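Local coordinates for leucine aminopeptidase 2, chloroplastic (Streptomyces sp. BC16019, PDB 5LHK), which probably removes unsubstituted N-terminal amino acids from peptides as a manganese-binding metalloaminopeptidase of the M17 family, at residues K261-D266 against D343-V348; I339-N344 against V432-R437; V369-L374 against A459-A464; T375-H380 against G439-A444. All coordinates share one frame; numbering follows the deposited sequence.

Contact 1: residues K261-D266 against D343-V348. With MN (manganese (II) ion), chain C; MN (manganese (II) ion), chain B; BCT (bicarbonate ion), chain D.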
# COMPACT_ATOMS: atom_id res chain seq x y z
N LYS A 261 -20.80 19.41 -15.28
CA LYS A 261 -20.77 18.62 -14.06
C LYS A 261 -20.47 19.52 -12.85
O LYS A 261 -19.39 20.11 -12.77
CB LYS A 261 -19.71 17.53 -14.15
CG LYS A 261 -19.56 16.69 -12.88
CD LYS A 261 -18.32 15.84 -12.93
CE LYS A 261 -18.07 15.18 -11.59
NZ LYS A 261 -16.88 14.28 -11.68
N GLY A 262 -21.42 19.60 -11.92
CA GLY A 262 -21.31 20.45 -10.75
C GLY A 262 -21.27 19.70 -9.42
O GLY A 262 -22.04 19.99 -8.51
N VAL A 263 -20.37 18.75 -9.29
CA VAL A 263 -20.18 18.09 -8.00
C VAL A 263 -19.36 19.06 -7.15
O VAL A 263 -18.17 19.25 -7.37
CB VAL A 263 -19.52 16.71 -8.13
CG1 VAL A 263 -19.26 16.09 -6.76
CG2 VAL A 263 -20.41 15.79 -8.96
N THR A 264 -20.03 19.70 -6.20
CA THR A 264 -19.42 20.77 -5.44
C THR A 264 -18.38 20.24 -4.46
O THR A 264 -17.49 20.97 -4.06
CB THR A 264 -20.46 21.61 -4.69
OG1 THR A 264 -21.21 20.78 -3.80
CG2 THR A 264 -21.38 22.29 -5.70
N PHE A 265 -18.52 18.97 -4.07
CA PHE A 265 -17.54 18.29 -3.25
C PHE A 265 -17.60 16.81 -3.52
O PHE A 265 -18.63 16.16 -3.27
CB PHE A 265 -17.81 18.55 -1.76
CG PHE A 265 -16.75 17.99 -0.86
CD1 PHE A 265 -15.48 18.54 -0.83
CD2 PHE A 265 -17.03 16.88 -0.06
CE1 PHE A 265 -14.49 18.00 -0.01
CE2 PHE A 265 -16.05 16.33 0.76
CZ PHE A 265 -14.78 16.90 0.79
N ASP A 266 -16.50 16.26 -4.03
CA ASP A 266 -16.40 14.83 -4.32
C ASP A 266 -15.48 14.13 -3.33
O ASP A 266 -14.28 14.05 -3.54
CB ASP A 266 -15.93 14.63 -5.75
CG ASP A 266 -16.02 13.17 -6.20
OD1 ASP A 266 -16.59 12.33 -5.46
OD2 ASP A 266 -15.53 12.87 -7.32
N ASP A 343 -17.17 6.47 -6.46
CA ASP A 343 -16.33 7.59 -6.89
C ASP A 343 -16.37 7.88 -8.40
O ASP A 343 -15.79 8.87 -8.84
CB ASP A 343 -14.88 7.39 -6.45
CG ASP A 343 -14.12 8.71 -6.29
OD1 ASP A 343 -14.74 9.80 -6.36
OD2 ASP A 343 -12.89 8.66 -6.07
N ASN A 344 -17.04 7.03 -9.18
CA ASN A 344 -17.35 7.36 -10.56
C ASN A 344 -18.78 7.89 -10.65
O ASN A 344 -19.61 7.38 -11.41
CB ASN A 344 -17.12 6.16 -11.49
CG ASN A 344 -15.64 5.90 -11.76
OD1 ASN A 344 -14.77 6.52 -11.16
ND2 ASN A 344 -15.35 4.97 -12.66
N GLU A 345 -19.02 8.94 -9.88
CA GLU A 345 -20.35 9.49 -9.70
C GLU A 345 -20.74 10.46 -10.79
O GLU A 345 -21.92 10.57 -11.12
CB GLU A 345 -20.47 10.15 -8.32
CG GLU A 345 -20.01 11.62 -8.20
CD GLU A 345 -18.53 11.84 -8.45
OE1 GLU A 345 -17.74 10.90 -8.22
OE2 GLU A 345 -18.15 12.96 -8.87
N GLY A 346 -19.77 11.19 -11.35
CA GLY A 346 -20.07 12.24 -12.33
C GLY A 346 -20.82 11.76 -13.56
O GLY A 346 -21.76 12.42 -14.03
N ARG A 347 -20.41 10.62 -14.10
CA ARG A 347 -21.04 10.08 -15.31
C ARG A 347 -22.50 9.70 -15.04
O ARG A 347 -23.37 9.88 -15.91
CB ARG A 347 -20.23 8.91 -15.88
CG ARG A 347 -20.25 7.62 -15.05
CD ARG A 347 -19.11 6.68 -15.42
NE ARG A 347 -17.82 7.23 -15.02
CZ ARG A 347 -16.62 6.72 -15.33
NH1 ARG A 347 -16.52 5.60 -16.06
NH2 ARG A 347 -15.52 7.34 -14.91
N VAL A 348 -22.76 9.24 -13.82
CA VAL A 348 -24.09 8.83 -13.38
C VAL A 348 -24.99 10.07 -13.24
O VAL A 348 -26.16 10.05 -13.64
CB VAL A 348 -24.00 8.03 -12.06
CG1 VAL A 348 -25.38 7.74 -11.46
CG2 VAL A 348 -23.22 6.73 -12.29
MN MN C . -15.52 10.86 -8.08
MN MN B . -16.26 13.52 -9.48
C BCT D . -16.91 10.01 -12.84
O1 BCT D . -15.82 9.51 -13.13
O2 BCT D . -17.02 10.95 -12.00
O3 BCT D . -17.96 9.49 -13.46
O HOH W 1 -15.20 11.73 -10.22
O HOH W 2 -13.13 10.68 -8.96
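D266 OD2 bridges two manganese ions, at 2.1 Å (chain C) and 2.4 Å (chain B), and E345 spans the same pair through OE1 and OE2 respectively. Sharing metals, D266 OD2 and E345 OE2 lie 3.0 Å apart; D266 OD1 accepts from N316 ND2. D343 gives the chain C ion its carbonyl O and OD1; its OD2 forms a salt bridge with K273. K261, extended with CG anti to the backbone N (chi1 177°), brings NZ to 2.4 Å from the chain B ion, also bound by D284. K261 CE rests 3.6 Å from G346 CA; a CB on G346 would clash with the lysine NZ. A water joins both ions and donates to a bicarbonate. R347 meets that anion edge-on, NE giving O3 an almost straight bond of 2.7 Å and NH2 binding O1, while the amides of G346 and R347 hold O2 and O3. A methionine replacing R347 would probably leave the bicarbonate less fixed in rotation and D440 without its salt-bridge mate. In M17 relatives a bicarbonate here is thought to act as base. The site lies between strands 255-263 and 265-266 and the start of helix 345-358, with helix 440-449 packed on R347.

Contact 2: residues I339-N344 against V432-R437. With MN (manganese (II) ion), chain C.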
# COMPACT_ATOMS: atom_id res chain seq x y z
N ILE A 339 -23.86 0.59 -9.96
CA ILE A 339 -22.85 1.42 -9.32
C ILE A 339 -21.78 0.49 -8.78
O ILE A 339 -21.91 -0.03 -7.68
CB ILE A 339 -23.47 2.27 -8.17
CG1 ILE A 339 -24.59 3.17 -8.71
CG2 ILE A 339 -22.40 3.09 -7.45
CD1 ILE A 339 -24.17 4.19 -9.75
N THR A 340 -20.72 0.25 -9.55
CA THR A 340 -19.63 -0.64 -9.09
C THR A 340 -18.54 0.09 -8.30
O THR A 340 -17.72 -0.55 -7.65
CB THR A 340 -19.00 -1.38 -10.29
OG1 THR A 340 -18.63 -0.43 -11.29
CG2 THR A 340 -19.99 -2.41 -10.87
N HIS A 341 -18.54 1.42 -8.36
CA HIS A 341 -17.60 2.27 -7.63
C HIS A 341 -18.27 3.65 -7.43
O HIS A 341 -18.60 4.33 -8.42
CB HIS A 341 -16.29 2.41 -8.42
CG HIS A 341 -15.12 2.83 -7.59
ND1 HIS A 341 -15.08 4.03 -6.93
CD2 HIS A 341 -13.94 2.21 -7.32
CE1 HIS A 341 -13.93 4.14 -6.29
NE2 HIS A 341 -13.23 3.05 -6.50
N THR A 342 -18.47 4.06 -6.17
CA THR A 342 -19.23 5.29 -5.88
C THR A 342 -18.47 6.58 -6.26
O THR A 342 -19.08 7.66 -6.31
CB THR A 342 -19.74 5.38 -4.42
OG1 THR A 342 -18.65 5.57 -3.50
CG2 THR A 342 -20.53 4.16 -4.04
N ASP A 343 -17.17 6.47 -6.46
CA ASP A 343 -16.33 7.59 -6.89
C ASP A 343 -16.37 7.88 -8.40
O ASP A 343 -15.79 8.87 -8.84
CB ASP A 343 -14.88 7.39 -6.45
CG ASP A 343 -14.12 8.71 -6.29
OD1 ASP A 343 -14.74 9.80 -6.36
OD2 ASP A 343 -12.89 8.66 -6.07
N ASN A 344 -17.04 7.03 -9.18
CA ASN A 344 -17.35 7.36 -10.56
C ASN A 344 -18.78 7.89 -10.65
O ASN A 344 -19.61 7.38 -11.41
CB ASN A 344 -17.12 6.16 -11.49
CG ASN A 344 -15.64 5.90 -11.76
OD1 ASN A 344 -14.77 6.52 -11.16
ND2 ASN A 344 -15.35 4.97 -12.66
N VAL A 432 -22.17 -0.68 -16.31
CA VAL A 432 -21.51 -0.27 -15.06
C VAL A 432 -20.97 1.15 -15.15
O VAL A 432 -20.70 1.66 -16.24
CB VAL A 432 -20.36 -1.23 -14.64
CG1 VAL A 432 -20.88 -2.64 -14.44
CG2 VAL A 432 -19.19 -1.23 -15.64
N ASN A 433 -20.78 1.78 -14.00
CA ASN A 433 -20.09 3.07 -13.94
C ASN A 433 -18.58 2.94 -13.71
O ASN A 433 -17.90 3.96 -13.66
CB ASN A 433 -20.72 3.99 -12.88
CG ASN A 433 -20.34 3.62 -11.45
OD1 ASN A 433 -20.08 2.46 -11.12
ND2 ASN A 433 -20.33 4.62 -10.58
N CYS A 434 -18.09 1.72 -13.56
CA CYS A 434 -16.66 1.48 -13.36
C CYS A 434 -16.33 0.03 -13.71
O CYS A 434 -16.94 -0.90 -13.19
CB CYS A 434 -16.25 1.79 -11.92
SG CYS A 434 -14.51 1.44 -11.54
N SER A 435 -15.37 -0.15 -14.61
CA SER A 435 -14.93 -1.49 -15.03
C SER A 435 -13.85 -2.08 -14.13
O SER A 435 -13.58 -3.28 -14.22
CB SER A 435 -14.38 -1.42 -16.44
OG SER A 435 -13.23 -0.59 -16.46
N HIS A 436 -13.22 -1.24 -13.32
CA HIS A 436 -11.98 -1.55 -12.61
C HIS A 436 -10.86 -2.04 -13.56
O HIS A 436 -9.98 -2.78 -13.13
CB HIS A 436 -12.17 -2.58 -11.48
CG HIS A 436 -13.37 -2.32 -10.61
ND1 HIS A 436 -13.31 -1.56 -9.47
CD2 HIS A 436 -14.64 -2.75 -10.70
CE1 HIS A 436 -14.50 -1.51 -8.91
NE2 HIS A 436 -15.33 -2.23 -9.63
N ARG A 437 -10.91 -1.61 -14.81
CA ARG A 437 -9.87 -1.91 -15.77
C ARG A 437 -9.29 -0.61 -16.31
O ARG A 437 -9.85 0.47 -16.12
CB ARG A 437 -10.43 -2.76 -16.90
CG ARG A 437 -11.07 -4.05 -16.40
CD ARG A 437 -10.84 -5.20 -17.35
NE ARG A 437 -11.70 -6.34 -17.03
CZ ARG A 437 -12.40 -7.07 -17.92
NH1 ARG A 437 -12.37 -6.82 -19.23
NH2 ARG A 437 -13.14 -8.08 -17.47
MN MN C . -15.52 10.86 -8.08
O HOH W 1 -15.20 11.73 -10.22
O HOH W 2 -13.13 10.68 -8.96
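N433 pushes its side-chain amide into the loop I339-N344 and uses both ends of it, and this is the tight part of the contact. Its CG lies between the backbone N and the carbonyl carbon (chi1 77°), which turns the amide toward the facing backbone. OD1 accepts from T340 N at 2.8 Å and, weakly, from H341 N; ND2 donates to H341 O at 2.8 Å and to N344 O at 3.0 Å, the latter from above the carbonyl plane. H341 O is thus gripped on opposite faces, by N433 ND2 and by N344 N, which closes the type I turn H341-N344. N344 answers with its own amide: N344 ND2 donates to N433 O at 2.9 Å, with N433 O in the plane of the N344 amide and the bond falling on a lone pair. Nearby, T340 OG1 donates to C434 O at 2.6 Å, again on a lone pair, while T340 CG2 touches V432 CG1. Toward H436 the fit slackens. H436 NE2, at the ring edge, stays 3.5 Å from T340 O, and H436 CE1 is 4.1 Å from H341 CD2; a third subunit packs here, through G276 on H341 and R278 on H436. With an alanine instead of N433, the carbonyls of H341 and N344 and the amide of T340 would probably lose their mates across the contact, and the turn would be less fixed. The chemistry is that of side-chain amides reading backbone groups: N433 mimics a peptide neighbour for a turn that carries the metal ligand D343.

Contact 3: residues V369-L374 against A459-A464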
# COMPACT_ATOMS: atom_id res chain seq x y z
N VAL A 369 -22.77 19.92 -25.85
CA VAL A 369 -21.37 19.82 -25.41
C VAL A 369 -21.39 19.70 -23.90
O VAL A 369 -22.00 20.54 -23.23
CB VAL A 369 -20.56 21.07 -25.80
CG1 VAL A 369 -19.14 21.01 -25.23
CG2 VAL A 369 -20.53 21.20 -27.31
N ASP A 370 -20.77 18.64 -23.38
CA ASP A 370 -20.63 18.52 -21.92
C ASP A 370 -19.19 18.80 -21.50
O ASP A 370 -18.24 18.52 -22.23
CB ASP A 370 -21.14 17.18 -21.39
CG ASP A 370 -20.16 16.06 -21.56
OD1 ASP A 370 -19.16 16.02 -20.82
OD2 ASP A 370 -20.38 15.19 -22.43
N VAL A 371 -19.06 19.39 -20.31
CA VAL A 371 -17.76 19.74 -19.74
C VAL A 371 -17.76 19.20 -18.32
O VAL A 371 -18.70 19.44 -17.56
CB VAL A 371 -17.53 21.27 -19.75
CG1 VAL A 371 -16.10 21.59 -19.33
CG2 VAL A 371 -17.80 21.84 -21.14
N ALA A 372 -16.72 18.45 -17.98
CA ALA A 372 -16.69 17.70 -16.73
C ALA A 372 -15.26 17.39 -16.27
O ALA A 372 -14.43 16.94 -17.05
CB ALA A 372 -17.47 16.42 -16.90
N THR A 373 -15.00 17.63 -14.99
CA THR A 373 -13.81 17.10 -14.32
C THR A 373 -14.08 15.63 -13.99
O THR A 373 -14.34 15.25 -12.84
CB THR A 373 -13.52 17.90 -13.03
OG1 THR A 373 -14.70 17.93 -12.22
CG2 THR A 373 -13.11 19.34 -13.38
N LEU A 374 -14.05 14.79 -15.03
CA LEU A 374 -14.72 13.48 -14.95
C LEU A 374 -13.81 12.34 -14.50
O LEU A 374 -14.17 11.53 -13.66
CB LEU A 374 -15.38 13.12 -16.28
CG LEU A 374 -16.45 12.02 -16.23
CD1 LEU A 374 -17.65 12.43 -15.38
CD2 LEU A 374 -16.89 11.65 -17.64
N ALA A 459 -20.29 16.64 -28.14
CA ALA A 459 -18.88 16.61 -27.77
C ALA A 459 -18.76 16.58 -26.26
O ALA A 459 -19.58 17.15 -25.56
CB ALA A 459 -18.13 17.80 -28.34
N HIS A 460 -17.71 15.89 -25.78
CA HIS A 460 -17.46 15.72 -24.35
C HIS A 460 -16.05 16.20 -24.04
O HIS A 460 -15.10 15.77 -24.69
CB HIS A 460 -17.64 14.25 -23.99
CG HIS A 460 -16.98 13.83 -22.71
ND1 HIS A 460 -17.20 14.47 -21.51
CD2 HIS A 460 -16.16 12.80 -22.44
CE1 HIS A 460 -16.53 13.86 -20.56
NE2 HIS A 460 -15.88 12.84 -21.09
N LEU A 461 -15.93 17.10 -23.06
CA LEU A 461 -14.67 17.68 -22.65
C LEU A 461 -14.37 17.23 -21.23
O LEU A 461 -15.08 17.62 -20.30
CB LEU A 461 -14.73 19.21 -22.70
CG LEU A 461 -14.52 19.92 -24.03
CD1 LEU A 461 -15.40 19.34 -25.11
CD2 LEU A 461 -14.78 21.41 -23.86
N ASP A 462 -13.32 16.42 -21.07
CA ASP A 462 -12.90 15.91 -19.78
C ASP A 462 -11.68 16.72 -19.36
O ASP A 462 -10.63 16.62 -19.98
CB ASP A 462 -12.56 14.42 -19.90
CG ASP A 462 -12.35 13.74 -18.55
OD1 ASP A 462 -12.14 14.40 -17.50
OD2 ASP A 462 -12.39 12.50 -18.57
N ILE A 463 -11.83 17.49 -18.28
CA ILE A 463 -10.88 18.54 -17.92
C ILE A 463 -10.44 18.44 -16.46
O ILE A 463 -10.02 19.44 -15.87
CB ILE A 463 -11.51 19.94 -18.16
CG1 ILE A 463 -12.74 20.19 -17.26
CG2 ILE A 463 -11.91 20.08 -19.61
CD1 ILE A 463 -13.16 21.64 -17.17
N ALA A 464 -10.51 17.23 -15.89
CA ALA A 464 -10.18 17.02 -14.47
C ALA A 464 -8.83 17.61 -14.10
O ALA A 464 -8.74 18.40 -13.17
CB ALA A 464 -10.21 15.53 -14.13
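D370 and H460, neighbours on paired strands, meet through the shortest polar bond of the contact: H460 ND1 donates to D370 OD1 at 2.6 Å. The D370 carboxylate gets there because its CG lies between the backbone N and the carbonyl carbon (chi1 81°), which swings the group over the next strand. OD1 offers its syn lone pair, and the carboxylate and imidazole planes are 33° apart, with OD1 at the edge of the ring. The other oxygen, OD2, accepts from W458 NE1. L374 crosses the H460 side chain at about a right angle, its CD2 3.7 Å from H460 CE1. D462 extends along the same sheet face with CG anti to the backbone N (chi1 -170°), and OD1 takes L374 N from above the carboxylate plane at 3.1 Å, and T375 N as well. The opposite face is apolar. V371 turns one methyl to each of two partners: CG1 lies 3.6 Å from I463 CD1, CG2 4.1 Å from L461 CD2. L461 CD1 in turn reaches V369 CG1. Beneath the side chains, strands 369-372 and 459-462 run parallel in regular register, with D370 N bonded to A459 O at 2.9 Å and I463 N to A372 O at 2.9 Å. Beyond them the inverse gamma turn at T373 comes against A464, and T373 OG1 turns to the metal ligand D284. Two N-H donors share the buried D370 carboxylate, which is likely to keep it ionised, while D370 in turn probably polarises the H460 imidazole and fixes its rotation.

Contact 4: residues T375-H380 against G439-A444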
# COMPACT_ATOMS: atom_id res chain seq x y z
N THR A 375 -12.61 12.30 -15.04
CA THR A 375 -11.80 11.10 -14.98
C THR A 375 -10.40 11.42 -14.46
O THR A 375 -9.81 12.44 -14.79
CB THR A 375 -11.81 10.48 -16.39
OG1 THR A 375 -13.06 9.77 -16.58
CG2 THR A 375 -10.81 9.54 -16.55
N SER A 376 -9.86 10.53 -13.66
CA SER A 376 -8.49 10.64 -13.18
C SER A 376 -7.50 9.82 -14.01
O SER A 376 -6.31 9.98 -13.83
CB SER A 376 -8.42 10.21 -11.73
OG SER A 376 -9.08 8.97 -11.60
N ALA A 377 -7.98 8.92 -14.87
CA ALA A 377 -7.10 8.09 -15.71
C ALA A 377 -6.38 8.85 -16.83
O ALA A 377 -5.24 8.52 -17.16
CB ALA A 377 -7.87 6.91 -16.29
N ALA A 378 -7.04 9.86 -17.39
CA ALA A 378 -6.55 10.62 -18.55
C ALA A 378 -5.17 11.19 -18.30
O ALA A 378 -4.21 10.93 -19.04
CB ALA A 378 -7.52 11.77 -18.86
N VAL A 379 -5.09 11.94 -17.20
CA VAL A 379 -3.89 12.64 -16.78
C VAL A 379 -2.63 11.76 -16.82
O VAL A 379 -1.56 12.26 -17.13
CB VAL A 379 -4.08 13.28 -15.38
CG1 VAL A 379 -4.12 12.23 -14.28
CG2 VAL A 379 -3.02 14.32 -15.09
N HIS A 380 -2.78 10.45 -16.56
CA HIS A 380 -1.63 9.53 -16.59
C HIS A 380 -0.93 9.57 -17.93
O HIS A 380 0.29 9.62 -17.98
CB HIS A 380 -2.05 8.09 -16.27
CG HIS A 380 -2.41 7.87 -14.83
ND1 HIS A 380 -1.52 7.33 -13.92
CD2 HIS A 380 -3.55 8.13 -14.15
CE1 HIS A 380 -2.10 7.26 -12.74
NE2 HIS A 380 -3.33 7.74 -12.85
N GLY A 439 -8.44 2.19 -19.05
CA GLY A 439 -9.21 2.81 -20.13
C GLY A 439 -10.46 3.54 -19.69
O GLY A 439 -11.37 3.75 -20.51
N ASP A 440 -10.51 3.96 -18.42
CA ASP A 440 -11.71 4.58 -17.87
C ASP A 440 -12.08 5.92 -18.52
O ASP A 440 -13.27 6.25 -18.59
CB ASP A 440 -11.61 4.75 -16.35
CG ASP A 440 -12.90 5.26 -15.74
OD1 ASP A 440 -13.95 4.61 -15.91
OD2 ASP A 440 -12.90 6.34 -15.11
N THR A 441 -11.09 6.69 -18.97
CA THR A 441 -11.35 7.96 -19.65
C THR A 441 -12.19 7.75 -20.91
O THR A 441 -13.18 8.45 -21.12
CB THR A 441 -10.03 8.69 -20.01
OG1 THR A 441 -9.28 8.91 -18.81
CG2 THR A 441 -10.29 10.05 -20.68
N ILE A 442 -11.80 6.76 -21.70
CA ILE A 442 -12.54 6.37 -22.90
C ILE A 442 -13.87 5.71 -22.53
O ILE A 442 -14.91 6.02 -23.14
CB ILE A 442 -11.67 5.45 -23.80
CG1 ILE A 442 -10.46 6.26 -24.31
CG2 ILE A 442 -12.50 4.85 -24.94
CD1 ILE A 442 -9.56 5.56 -25.29
N GLN A 443 -13.85 4.83 -21.53
CA GLN A 443 -15.07 4.16 -21.09
C GLN A 443 -16.11 5.16 -20.60
O GLN A 443 -17.30 5.02 -20.91
CB GLN A 443 -14.80 3.12 -20.01
CG GLN A 443 -14.00 1.92 -20.51
CD GLN A 443 -13.24 1.22 -19.40
OE1 GLN A 443 -13.65 1.26 -18.24
NE2 GLN A 443 -12.12 0.58 -19.76
N ALA A 444 -15.66 6.18 -19.88
CA ALA A 444 -16.56 7.22 -19.37
C ALA A 444 -17.23 7.99 -20.50
O ALA A 444 -18.40 8.32 -20.40
CB ALA A 444 -15.82 8.17 -18.44
O HOH W 3 -10.49 7.48 -14.14
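T441 faces A377 and A378 with its branched end, its side chain directed from helix 440-449 at the turn that leads into helix 378-382. CG2 stands anti to the backbone N and OG1 beside it (chi1 -58°); this sets T441 CG2 3.7 Å from A378 CB and T441 OG1 3.5 Å from A377 CB. T375 also crosses T441 obliquely; the model brings its CG2 so near to T441 OG1 that the detail is doubtful. T375 OG1 lies between A444 CB and D440 OD2, 3.7 Å from each. D440, its CG anti to the backbone N, crosses T375 obliquely. Its OD1 forms the salt bridge with R347, and D440 OD2 accepts from a water at 2.8 Å. That water in turn accepts from A377 N at 3.0 Å, which makes it the polar link between the two segments, and it also touches S376 OG. A377 CB makes a looser contact with D440 CB, at 4.3 Å. The helix opens at G439, the N-cap residue, whose backbone angles would jam a side chain against the preceding carbonyl; Q443 N bonds to G439 O at 2.9 Å to form the first turn. A fourth subunit packs beside the contact, its H380 stacking on H380 and its H438 meeting that ring edge to face. The contact thus lies where strand 367-372 passes into helix 378-382, against the start of helix 440-449, which F390 of strand 386-390 backs through T441 and I442.

Overall arrangement
Contact 3 is the sheet core of the catalytic domain, nearest the chain's centre, with backbone hydrogen bonds, methyl packing and a single acid-imidazole pair. Contact 1 is buried at the C-terminal end of an inner strand of that sheet and made of metal bonds; K261 NZ probably also hydrogen-bonds to T373 O. Contact 2 lies farthest out, in loops near other subunits, and works by amide-to-backbone bonds; it shares D343 and N344 with contact 1. Contact 4, nested in the loop closed by contact 3, is also buried but meets another subunit; its chemistry is small side chains and one water. R347 links contacts 1 and 4 through D440, and S435 probably ties contact 2 to Q443.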